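Local structure of sugar-binding transcriptional regulator, LacI family (Enterococcus faecalis, 3CS3) at residues K168-Q173 with E177-F182; G191-V196 with I207-F212; Q108-F113 with K119-L124. The protein probably acts as a DNA-binding transcription factor of the LacI family, repressing genes from their regulatory regions and responding to a sugar. One frame throughout, in Å; residues are numbered along the deposited sequence.

Contact 1 of 3, residues K168-Q173 with E177-F182; sequences KKILSQ and EPVDVF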
loop_
_atom_site.group_PDB
_atom_site.type_symbol
_atom_site.label_atom_id
_atom_site.label_comp_id
_atom_site.label_asym_id
_atom_site.label_seq_id
_atom_site.Cartn_x
_atom_site.Cartn_y
_atom_site.Cartn_z
ATOM N N LYS A 168 3.353 -14.607 -18.866
ATOM C CA LYS A 168 4.482 -15.160 -19.614
ATOM C C LYS A 168 4.239 -16.631 -19.954
ATOM O O LYS A 168 4.574 -17.080 -21.049
ATOM C CB LYS A 168 5.792 -14.995 -18.828
ATOM C CG LYS A 168 7.057 -15.204 -19.667
ATOM C CD LYS A 168 8.336 -14.872 -18.901
ATOM C CE LYS A 168 8.858 -16.076 -18.123
ATOM N NZ LYS A 168 10.259 -15.875 -17.661
ATOM N N LYS A 169 3.645 -17.361 -19.011
ATOM C CA LYS A 169 3.297 -18.767 -19.203
ATOM C C LYS A 169 2.138 -18.930 -20.191
ATOM O O LYS A 169 2.175 -19.817 -21.042
ATOM C CB LYS A 169 2.972 -19.424 -17.854
ATOM C CG LYS A 169 2.746 -20.937 -17.908
ATOM C CD LYS A 169 3.079 -21.637 -16.583
ATOM C CE LYS A 169 1.943 -21.560 -15.560
ATOM N NZ LYS A 169 2.014 -20.346 -14.690
ATOM N N ILE A 170 1.131 -18.062 -20.079
ATOM C CA ILE A 170 -0.050 -18.072 -20.951
ATOM C C ILE A 170 0.314 -17.797 -22.407
ATOM O O ILE A 170 -0.075 -18.553 -23.302
ATOM C CB ILE A 170 -1.115 -17.040 -20.484
ATOM C CG1 ILE A 170 -1.754 -17.482 -19.171
ATOM C CG2 ILE A 170 -2.207 -16.859 -21.529
ATOM C CD1 ILE A 170 -2.507 -16.379 -18.444
ATOM N N LEU A 171 1.083 -16.733 -22.631
ATOM C CA LEU A 171 1.361 -16.247 -23.981
ATOM C C LEU A 171 2.546 -16.940 -24.665
ATOM O O LEU A 171 2.975 -16.527 -25.745
ATOM C CB LEU A 171 1.536 -14.722 -23.981
ATOM C CG LEU A 171 0.337 -13.879 -23.528
ATOM C CD1 LEU A 171 0.753 -12.434 -23.296
ATOM C CD2 LEU A 171 -0.826 -13.962 -24.514
ATOM N N SER A 172 3.066 -17.989 -24.029
ATOM C CA SER A 172 4.027 -18.889 -24.662
ATOM C C SER A 172 3.278 -19.969 -25.441
ATOM O O SER A 172 3.498 -20.140 -26.642
ATOM C CB SER A 172 4.950 -19.526 -23.620
ATOM O OG SER A 172 5.843 -18.572 -23.075
ATOM N N GLN A 173 2.389 -20.683 -24.746
ATOM C CA GLN A 173 1.549 -21.721 -25.347
ATOM C C GLN A 173 0.475 -21.118 -26.255
ATOM O O GLN A 173 -0.077 -20.060 -25.937
ATOM C CB GLN A 173 0.889 -22.580 -24.261
ATOM C CG GLN A 173 1.795 -23.648 -23.664
ATOM C CD GLN A 173 2.649 -23.126 -22.524
ATOM O OE1 GLN A 173 2.140 -22.803 -21.451
ATOM N NE2 GLN A 173 3.957 -23.051 -22.750
ATOM N N GLU A 177 -8.409 -17.506 -29.939
ATOM C CA GLU A 177 -8.260 -16.261 -30.713
ATOM C C GLU A 177 -8.184 -14.994 -29.834
ATOM O O GLU A 177 -7.171 -14.290 -29.887
ATOM C CB GLU A 177 -9.295 -16.155 -31.857
ATOM C CG GLU A 177 -9.720 -17.493 -32.502
ATOM C CD GLU A 177 -8.556 -18.309 -33.064
ATOM O OE1 GLU A 177 -7.714 -17.739 -33.795
ATOM O OE2 GLU A 177 -8.491 -19.524 -32.774
ATOM N N PRO A 178 -9.233 -14.691 -29.031
ATOM C CA PRO A 178 -8.895 -13.870 -27.866
ATOM C C PRO A 178 -8.564 -14.730 -26.635
ATOM O O PRO A 178 -9.199 -15.766 -26.407
ATOM C CB PRO A 178 -10.169 -13.046 -27.630
ATOM C CG PRO A 178 -11.253 -13.673 -28.510
ATOM C CD PRO A 178 -10.686 -14.930 -29.108
ATOM N N VAL A 179 -7.559 -14.314 -25.867
ATOM C CA VAL A 179 -7.228 -14.970 -24.602
ATOM C C VAL A 179 -8.085 -14.364 -23.487
ATOM O O VAL A 179 -7.948 -13.187 -23.163
ATOM C CB VAL A 179 -5.725 -14.831 -24.245
ATOM C CG1 VAL A 179 -5.420 -15.519 -22.918
ATOM C CG2 VAL A 179 -4.852 -15.403 -25.347
ATOM N N ASP A 180 -8.969 -15.171 -22.909
ATOM C CA ASP A 180 -9.874 -14.688 -21.872
ATOM C C ASP A 180 -9.386 -15.075 -20.488
ATOM O O ASP A 180 -9.193 -16.257 -20.198
ATOM C CB ASP A 180 -11.300 -15.170 -22.133
ATOM C CG ASP A 180 -11.911 -14.519 -23.363
ATOM O OD1 ASP A 180 -11.274 -13.610 -23.936
ATOM O OD2 ASP A 180 -13.030 -14.905 -23.757
ATOM N N VAL A 181 -9.160 -14.061 -19.649
ATOM C CA VAL A 181 -8.591 -14.250 -18.315
ATOM C C VAL A 181 -9.497 -13.688 -17.219
ATOM O O VAL A 181 -9.933 -12.535 -17.286
ATOM C CB VAL A 181 -7.180 -13.598 -18.179
ATOM C CG1 VAL A 181 -6.567 -13.907 -16.808
ATOM C CG2 VAL A 181 -6.236 -14.069 -19.291
ATOM N N PHE A 182 -9.787 -14.515 -16.220
ATOM C CA PHE A 182 -10.383 -14.037 -14.984
ATOM C C PHE A 182 -9.287 -14.070 -13.928
ATOM O O PHE A 182 -8.900 -15.139 -13.453
ATOM C CB PHE A 182 -11.604 -14.879 -14.596
ATOM C CG PHE A 182 -12.252 -14.482 -13.288
ATOM C CD1 PHE A 182 -12.212 -13.166 -12.816
ATOM C CD2 PHE A 182 -12.954 -15.430 -12.548
ATOM C CE1 PHE A 182 -12.811 -12.818 -11.608
ATOM C CE2 PHE A 182 -13.569 -15.087 -11.342
ATOM C CZ PHE A 182 -13.496 -13.779 -10.871
#
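Ile-170 at the last turn of helix 160-170 faces Val-179 at the start of strand 179-183, their CA atoms 8.6 Å apart. The contact illustrates how an alpha/beta fold of the periplasmic-binding-protein type turns from a helix back into its parallel sheet: the chain leaves helical geometry at Leu-171 and enters the next strand eight residues later. Both CB atoms of the central pair point across the gap, and the side chains meet at a slant, methyl against methyl, with CG2 of Ile-170 lying 3.7 Å from CG1 of Val-179. In each residue the touching methyl stands anti to its own backbone N, at a chi1 of 180° for Val-179, and with these torsions the two methyls face each other across the gap. Two looser approaches extend the patch. Ile-170 sends CD1 up the strand to 4.5 Å from CG2 of Val-181, while the CD2 branch of Leu-171 comes to 4.4 Å from CG2 of Val-179. The adhesion is therefore wholly apolar. Leu-122 of strand 121-125 packs against both Ile-170 and Val-179, and Leu-171 also touches Tyr-195 and Val-196 of helix 186-196. On the outer side of the helix end, Ser-172 folds its hydroxyl back to the carbonyl of Lys-168: OG donates to O over 2.8 Å, at a C=O...OG angle of 163°.

Contact 2 of 3, residues G191-V196 with I207-F212; sequences GVYKYV and IRIIGF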
loop_
_atom_site.group_PDB
_atom_site.type_symbol
_atom_site.label_atom_id
_atom_site.label_comp_id
_atom_site.label_asym_id
_atom_site.label_seq_id
_atom_site.Cartn_x
_atom_site.Cartn_y
_atom_site.Cartn_z
ATOM N N GLY A 191 -0.224 -7.184 -13.088
ATOM C CA GLY A 191 0.904 -8.012 -13.527
ATOM C C GLY A 191 0.774 -8.506 -14.959
ATOM O O GLY A 191 1.763 -8.560 -15.685
ATOM N N VAL A 192 -0.448 -8.856 -15.360
ATOM C CA VAL A 192 -0.730 -9.256 -16.740
ATOM C C VAL A 192 -0.543 -8.068 -17.692
ATOM O O VAL A 192 0.094 -8.221 -18.735
ATOM C CB VAL A 192 -2.139 -9.920 -16.893
ATOM C CG1 VAL A 192 -2.466 -10.224 -18.353
ATOM C CG2 VAL A 192 -2.216 -11.200 -16.069
ATOM N N TYR A 193 -1.072 -6.897 -17.315
ATOM C CA TYR A 193 -0.847 -5.640 -18.051
ATOM C C TYR A 193 0.639 -5.363 -18.289
ATOM O O TYR A 193 1.032 -5.001 -19.400
ATOM C CB TYR A 193 -1.442 -4.449 -17.303
ATOM C CG TYR A 193 -2.889 -4.145 -17.584
ATOM C CD1 TYR A 193 -3.906 -4.960 -17.090
ATOM C CD2 TYR A 193 -3.247 -3.021 -18.316
ATOM C CE1 TYR A 193 -5.243 -4.672 -17.336
ATOM C CE2 TYR A 193 -4.580 -2.720 -18.567
ATOM C CZ TYR A 193 -5.571 -3.552 -18.073
ATOM O OH TYR A 193 -6.891 -3.261 -18.314
ATOM N N LYS A 194 1.447 -5.538 -17.242
ATOM C CA LYS A 194 2.899 -5.337 -17.307
ATOM C C LYS A 194 3.573 -6.136 -18.420
ATOM O O LYS A 194 4.308 -5.566 -19.228
ATOM C CB LYS A 194 3.563 -5.655 -15.963
ATOM C CG LYS A 194 4.065 -4.444 -15.192
ATOM C CD LYS A 194 2.980 -3.758 -14.366
ATOM C CE LYS A 194 3.560 -2.552 -13.627
ATOM N NZ LYS A 194 2.803 -2.194 -12.398
ATOM N N TYR A 195 3.306 -7.441 -18.466
ATOM C CA TYR A 195 3.903 -8.316 -19.475
ATOM C C TYR A 195 3.386 -8.053 -20.888
ATOM O O TYR A 195 4.152 -8.127 -21.849
ATOM C CB TYR A 195 3.723 -9.796 -19.108
ATOM C CG TYR A 195 4.447 -10.735 -20.050
ATOM C CD1 TYR A 195 3.770 -11.373 -21.090
ATOM C CD2 TYR A 195 5.814 -10.963 -19.919
ATOM C CE1 TYR A 195 4.434 -12.220 -21.965
ATOM C CE2 TYR A 195 6.487 -11.807 -20.791
ATOM C CZ TYR A 195 5.791 -12.432 -21.808
ATOM O OH TYR A 195 6.451 -13.273 -22.672
ATOM N N VAL A 196 2.096 -7.745 -21.008
ATOM C CA VAL A 196 1.469 -7.474 -22.309
ATOM C C VAL A 196 1.997 -6.165 -22.925
ATOM O O VAL A 196 2.073 -6.030 -24.152
ATOM C CB VAL A 196 -0.085 -7.532 -22.210
ATOM C CG1 VAL A 196 -0.767 -7.000 -23.464
ATOM C CG2 VAL A 196 -0.534 -8.963 -21.958
ATOM N N ILE A 207 -6.182 -9.941 -25.727
ATOM C CA ILE A 207 -6.297 -10.550 -24.410
ATOM C C ILE A 207 -7.334 -9.783 -23.589
ATOM O O ILE A 207 -7.185 -8.588 -23.337
ATOM C CB ILE A 207 -4.908 -10.684 -23.689
ATOM C CG1 ILE A 207 -5.083 -11.052 -22.211
ATOM C CG2 ILE A 207 -4.056 -9.417 -23.860
ATOM C CD1 ILE A 207 -3.867 -11.722 -21.593
ATOM N N ARG A 208 -8.401 -10.479 -23.209
ATOM C CA ARG A 208 -9.505 -9.874 -22.472
ATOM C C ARG A 208 -9.463 -10.299 -21.007
ATOM O O ARG A 208 -9.347 -11.489 -20.705
ATOM C CB ARG A 208 -10.843 -10.254 -23.106
ATOM C CG ARG A 208 -10.955 -9.928 -24.586
ATOM C CD ARG A 208 -12.365 -10.192 -25.108
ATOM N NE ARG A 208 -12.668 -11.618 -25.232
ATOM C CZ ARG A 208 -13.802 -12.110 -25.725
ATOM N NH1 ARG A 208 -14.758 -11.296 -26.149
ATOM N NH2 ARG A 208 -13.983 -13.421 -25.794
ATOM N N ILE A 209 -9.557 -9.327 -20.100
ATOM C CA ILE A 209 -9.357 -9.587 -18.674
ATOM C C ILE A 209 -10.438 -8.983 -17.767
ATOM O O ILE A 209 -10.953 -7.900 -18.032
ATOM C CB ILE A 209 -7.906 -9.189 -18.226
ATOM C CG1 ILE A 209 -7.567 -9.740 -16.834
ATOM C CG2 ILE A 209 -7.686 -7.683 -18.307
ATOM C CD1 ILE A 209 -6.083 -10.005 -16.624
ATOM N N ILE A 210 -10.822 -9.731 -16.733
ATOM C CA ILE A 210 -11.634 -9.206 -15.628
ATOM C C ILE A 210 -10.921 -9.516 -14.312
ATOM O O ILE A 210 -10.471 -10.644 -14.096
ATOM C CB ILE A 210 -13.079 -9.776 -15.605
ATOM C CG1 ILE A 210 -13.795 -9.499 -16.929
ATOM C CG2 ILE A 210 -13.890 -9.164 -14.447
ATOM C CD1 ILE A 210 -15.232 -9.979 -16.983
ATOM N N GLY A 211 -10.797 -8.504 -13.453
ATOM C CA GLY A 211 -10.175 -8.662 -12.141
ATOM C C GLY A 211 -11.185 -8.692 -11.003
ATOM O O GLY A 211 -12.356 -9.014 -11.202
ATOM N N PHE A 212 -10.718 -8.339 -9.809
ATOM C CA PHE A 212 -11.498 -8.403 -8.575
ATOM C C PHE A 212 -10.762 -7.477 -7.616
ATOM O O PHE A 212 -9.529 -7.497 -7.592
ATOM C CB PHE A 212 -11.468 -9.840 -8.034
ATOM C CG PHE A 212 -12.642 -10.222 -7.153
ATOM C CD1 PHE A 212 -13.537 -11.210 -7.566
ATOM C CD2 PHE A 212 -12.827 -9.642 -5.896
ATOM C CE1 PHE A 212 -14.621 -11.596 -6.751
ATOM C CE2 PHE A 212 -13.911 -10.014 -5.076
ATOM C CZ PHE A 212 -14.804 -10.997 -5.505
#
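Val-192 and Ile-209 reach toward each other, tip to tip, in an interface built from interlocking branched side chains. The helix segment 191-196 runs nearly antiparallel to strand 207-210, at 162° with the axes 10.8 Å apart at closest approach, the layer spacing of a helix lying on a sheet. Ile-209 supplies the main bump: its CD1 sits against the branched end of Val-192, 4.0 Å from CB and about as near to both methyls. CG1 of Ile-209 stands anti to the backbone N (chi1 -167°) and chi2 is also extended, so the longer branch runs out toward the helix. Val-192 answers with a bump of its own, since its CG1 enters the hollow between the two isoleucine ends and lies 3.8 Å from CD1 of Ile-207. One helical turn on, the roles change. The two methyls of Val-196 form a fork around CG2 of Ile-207, with CG2 of Val-196 at 4.0 Å from it. At the flank, the Tyr-193 ring meets Ile-209 obliquely, CE1 lying 4.0 Å from CG2, while its hydroxyl is hydrogen-bonded to the carbonyl oxygen of Pro-223. The whole belongs to a beta-alpha-beta unit in which helix 186-196 connects the adjacent parallel strands 179-183 and 207-210. Val-181 of strand 179-183 packs beside Ile-207 and Ile-209 on the same face of the sheet, Val-192 also touches Ala-167 of helix 160-170, and Ile-210 points to the opposite face, where it packs on helix 102-115.

Contact 3 of 3, residues Q108-F113 with K119-L124; sequences QAIEQF and KKVLLL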
loop_
_atom_site.group_PDB
_atom_site.type_symbol
_atom_site.label_atom_id
_atom_site.label_comp_id
_atom_site.label_asym_id
_atom_site.label_seq_id
_atom_site.Cartn_x
_atom_site.Cartn_y
_atom_site.Cartn_z
ATOM N N GLN A 108 -20.734 -12.974 -10.914
ATOM C CA GLN A 108 -20.886 -11.764 -11.715
ATOM C C GLN A 108 -19.782 -11.588 -12.760
ATOM O O GLN A 108 -20.035 -11.075 -13.847
ATOM C CB GLN A 108 -20.993 -10.536 -10.813
ATOM C CG GLN A 108 -22.380 -10.357 -10.193
ATOM C CD GLN A 108 -22.410 -9.304 -9.097
ATOM O OE1 GLN A 108 -23.075 -8.273 -9.228
ATOM N NE2 GLN A 108 -21.686 -9.556 -8.012
ATOM N N ALA A 109 -18.568 -12.032 -12.439
ATOM C CA ALA A 109 -17.454 -11.949 -13.383
ATOM C C ALA A 109 -17.553 -13.013 -14.457
ATOM O O ALA A 109 -17.366 -12.730 -15.638
ATOM C CB ALA A 109 -16.137 -12.070 -12.667
ATOM N N ILE A 110 -17.856 -14.235 -14.039
ATOM C CA ILE A 110 -17.878 -15.373 -14.942
ATOM C C ILE A 110 -19.109 -15.355 -15.874
ATOM O O ILE A 110 -19.088 -15.955 -16.952
ATOM C CB ILE A 110 -17.715 -16.702 -14.153
ATOM C CG1 ILE A 110 -16.794 -17.667 -14.896
ATOM C CG2 ILE A 110 -19.049 -17.313 -13.790
ATOM C CD1 ILE A 110 -15.315 -17.363 -14.703
ATOM N N GLU A 111 -20.145 -14.625 -15.457
ATOM C CA GLU A 111 -21.346 -14.367 -16.246
ATOM C C GLU A 111 -21.016 -13.553 -17.485
ATOM O O GLU A 111 -21.666 -13.699 -18.516
ATOM C CB GLU A 111 -22.339 -13.574 -15.403
ATOM C CG GLU A 111 -23.785 -13.668 -15.810
ATOM C CD GLU A 111 -24.702 -13.021 -14.785
ATOM O OE1 GLU A 111 -24.651 -11.777 -14.638
ATOM O OE2 GLU A 111 -25.474 -13.753 -14.124
ATOM N N GLN A 112 -20.009 -12.689 -17.369
ATOM C CA GLN A 112 -19.597 -11.826 -18.461
ATOM C C GLN A 112 -18.878 -12.611 -19.548
ATOM O O GLN A 112 -18.994 -12.278 -20.734
ATOM C CB GLN A 112 -18.694 -10.702 -17.948
ATOM C CG GLN A 112 -19.309 -9.845 -16.859
ATOM C CD GLN A 112 -20.455 -9.004 -17.366
ATOM O OE1 GLN A 112 -20.358 -8.378 -18.418
ATOM N NE2 GLN A 112 -21.552 -8.984 -16.617
ATOM N N PHE A 113 -18.127 -13.636 -19.143
ATOM C CA PHE A 113 -17.461 -14.524 -20.100
ATOM C C PHE A 113 -18.480 -15.380 -20.847
ATOM O O PHE A 113 -18.350 -15.579 -22.051
ATOM C CB PHE A 113 -16.419 -15.409 -19.420
ATOM C CG PHE A 113 -15.264 -14.646 -18.825
ATOM C CD1 PHE A 113 -14.146 -14.335 -19.594
ATOM C CD2 PHE A 113 -15.290 -14.254 -17.484
ATOM C CE1 PHE A 113 -13.072 -13.636 -19.036
ATOM C CE2 PHE A 113 -14.237 -13.554 -16.919
ATOM C CZ PHE A 113 -13.120 -13.240 -17.699
ATOM N N LYS A 119 -14.665 -19.018 -25.545
ATOM C CA LYS A 119 -14.311 -20.353 -26.018
ATOM C C LYS A 119 -13.440 -21.101 -25.014
ATOM O O LYS A 119 -13.424 -22.330 -25.000
ATOM C CB LYS A 119 -13.613 -20.271 -27.384
ATOM C CG LYS A 119 -14.459 -19.640 -28.499
ATOM C CD LYS A 119 -15.700 -20.478 -28.810
ATOM C CE LYS A 119 -16.679 -19.732 -29.705
ATOM N NZ LYS A 119 -17.946 -20.498 -29.886
ATOM N N LYS A 120 -12.702 -20.344 -24.204
ATOM C CA LYS A 120 -11.928 -20.865 -23.078
ATOM C C LYS A 120 -11.692 -19.717 -22.097
ATOM O O LYS A 120 -11.469 -18.574 -22.506
ATOM C CB LYS A 120 -10.576 -21.439 -23.530
ATOM C CG LYS A 120 -9.996 -22.456 -22.547
ATOM C CD LYS A 120 -8.495 -22.297 -22.341
ATOM C CE LYS A 120 -7.685 -23.109 -23.336
ATOM N NZ LYS A 120 -6.267 -23.246 -22.897
ATOM N N VAL A 121 -11.749 -20.018 -20.804
ATOM C CA VAL A 121 -11.483 -19.022 -19.779
ATOM C C VAL A 121 -10.278 -19.465 -18.965
ATOM O O VAL A 121 -10.235 -20.584 -18.474
ATOM C CB VAL A 121 -12.715 -18.780 -18.873
ATOM C CG1 VAL A 121 -12.374 -17.842 -17.711
ATOM C CG2 VAL A 121 -13.853 -18.186 -19.683
ATOM N N LEU A 122 -9.287 -18.588 -18.846
ATOM C CA LEU A 122 -8.120 -18.866 -18.018
ATOM C C LEU A 122 -8.337 -18.264 -16.628
ATOM O O LEU A 122 -8.612 -17.073 -16.490
ATOM C CB LEU A 122 -6.828 -18.375 -18.696
ATOM C CG LEU A 122 -6.413 -19.176 -19.946
ATOM C CD1 LEU A 122 -7.003 -18.618 -21.239
ATOM C CD2 LEU A 122 -4.918 -19.253 -20.085
ATOM N N LEU A 123 -8.260 -19.111 -15.607
ATOM C CA LEU A 123 -8.569 -18.708 -14.242
ATOM C C LEU A 123 -7.286 -18.509 -13.458
ATOM O O LEU A 123 -6.690 -19.467 -12.970
ATOM C CB LEU A 123 -9.480 -19.734 -13.547
ATOM C CG LEU A 123 -10.853 -20.065 -14.159
ATOM C CD1 LEU A 123 -11.441 -21.318 -13.511
ATOM C CD2 LEU A 123 -11.840 -18.896 -14.055
ATOM N N LEU A 124 -6.856 -17.253 -13.360
ATOM C CA LEU A 124 -5.660 -16.901 -12.603
ATOM C C LEU A 124 -6.052 -16.744 -11.134
ATOM O O LEU A 124 -6.637 -15.734 -10.728
ATOM C CB LEU A 124 -5.027 -15.625 -13.178
ATOM C CG LEU A 124 -3.733 -15.031 -12.606
ATOM C CD1 LEU A 124 -2.678 -16.087 -12.249
ATOM C CD2 LEU A 124 -3.171 -13.997 -13.584
#
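Phe-113 and Val-121 make the heart of this helix-on-strand contact, their side chains crossing at about a right angle. Both valine methyls are used. CG1 of Val-121 lies over the centre of one face of the Phe-113 ring, 4.3 Å above its plane, whereas CG2 presses on the root of the side chain, 3.8 Å from CB of Phe-113 and almost as near to CG and CD1. Beside this pair, Ile-110 brings its CD1 to 3.9 Å from CD2 of Leu-123, again crossing nearly square, and the same methyl comes within 4.2 Å of CG1 of Val-121. That Val-121 methyl is thus flanked by an aromatic face and an aliphatic tip. Ile-110 attains this reach with a chi1 of -139°, well away from a staggered value. One layer out, the helix itself positions the groups: Phe-113 starts out toward the strand, whereas Ile-110, three residues earlier, leaves the helix to one side and bends its CD1 end in to the strand. CA of Ile-110 lies in the plane of the Phe-113 ring at its edge. The segment axes are 10.8 Å apart and run at 157°, so the helix travels back against the direction of the strand that follows it, as expected in the alpha/beta architecture of this family. Beyond the helix end, Ser-118 in the connecting turn holds the carbonyl oxygen of Phe-113 with its hydroxyl. Phe-182 of strand 179-183 and Ile-210 of strand 207-210 also pack on helix 102-115; on the other flank, Leu-144 of helix 131-146 touches both Ile-110 and Val-121, and Leu-137 of that helix touches Leu-123.

From the N terminus, contact 3 comes first, closing the short turn between helix 102-115 and strand 121-125. Contact 1 then closes the tighter turn from helix 160-170 into strand 179-183, and contact 2 the longer connection from helix 186-196 to strand 207-210. The three lie in series: none nests within or crosses another. Their strands stand side by side, 179-183 in the middle, so the three closures attach helices to one four-stranded parallel sheet, separate from the larger mixed sheet of the chain. Contacts 1 and 2 clothe one face with helices, contact 3 the other. A salt bridge from Asp-180 OD2 to Arg-208 NH2, 2.7 Å long, adds a polar tie between contacts 1 and 2.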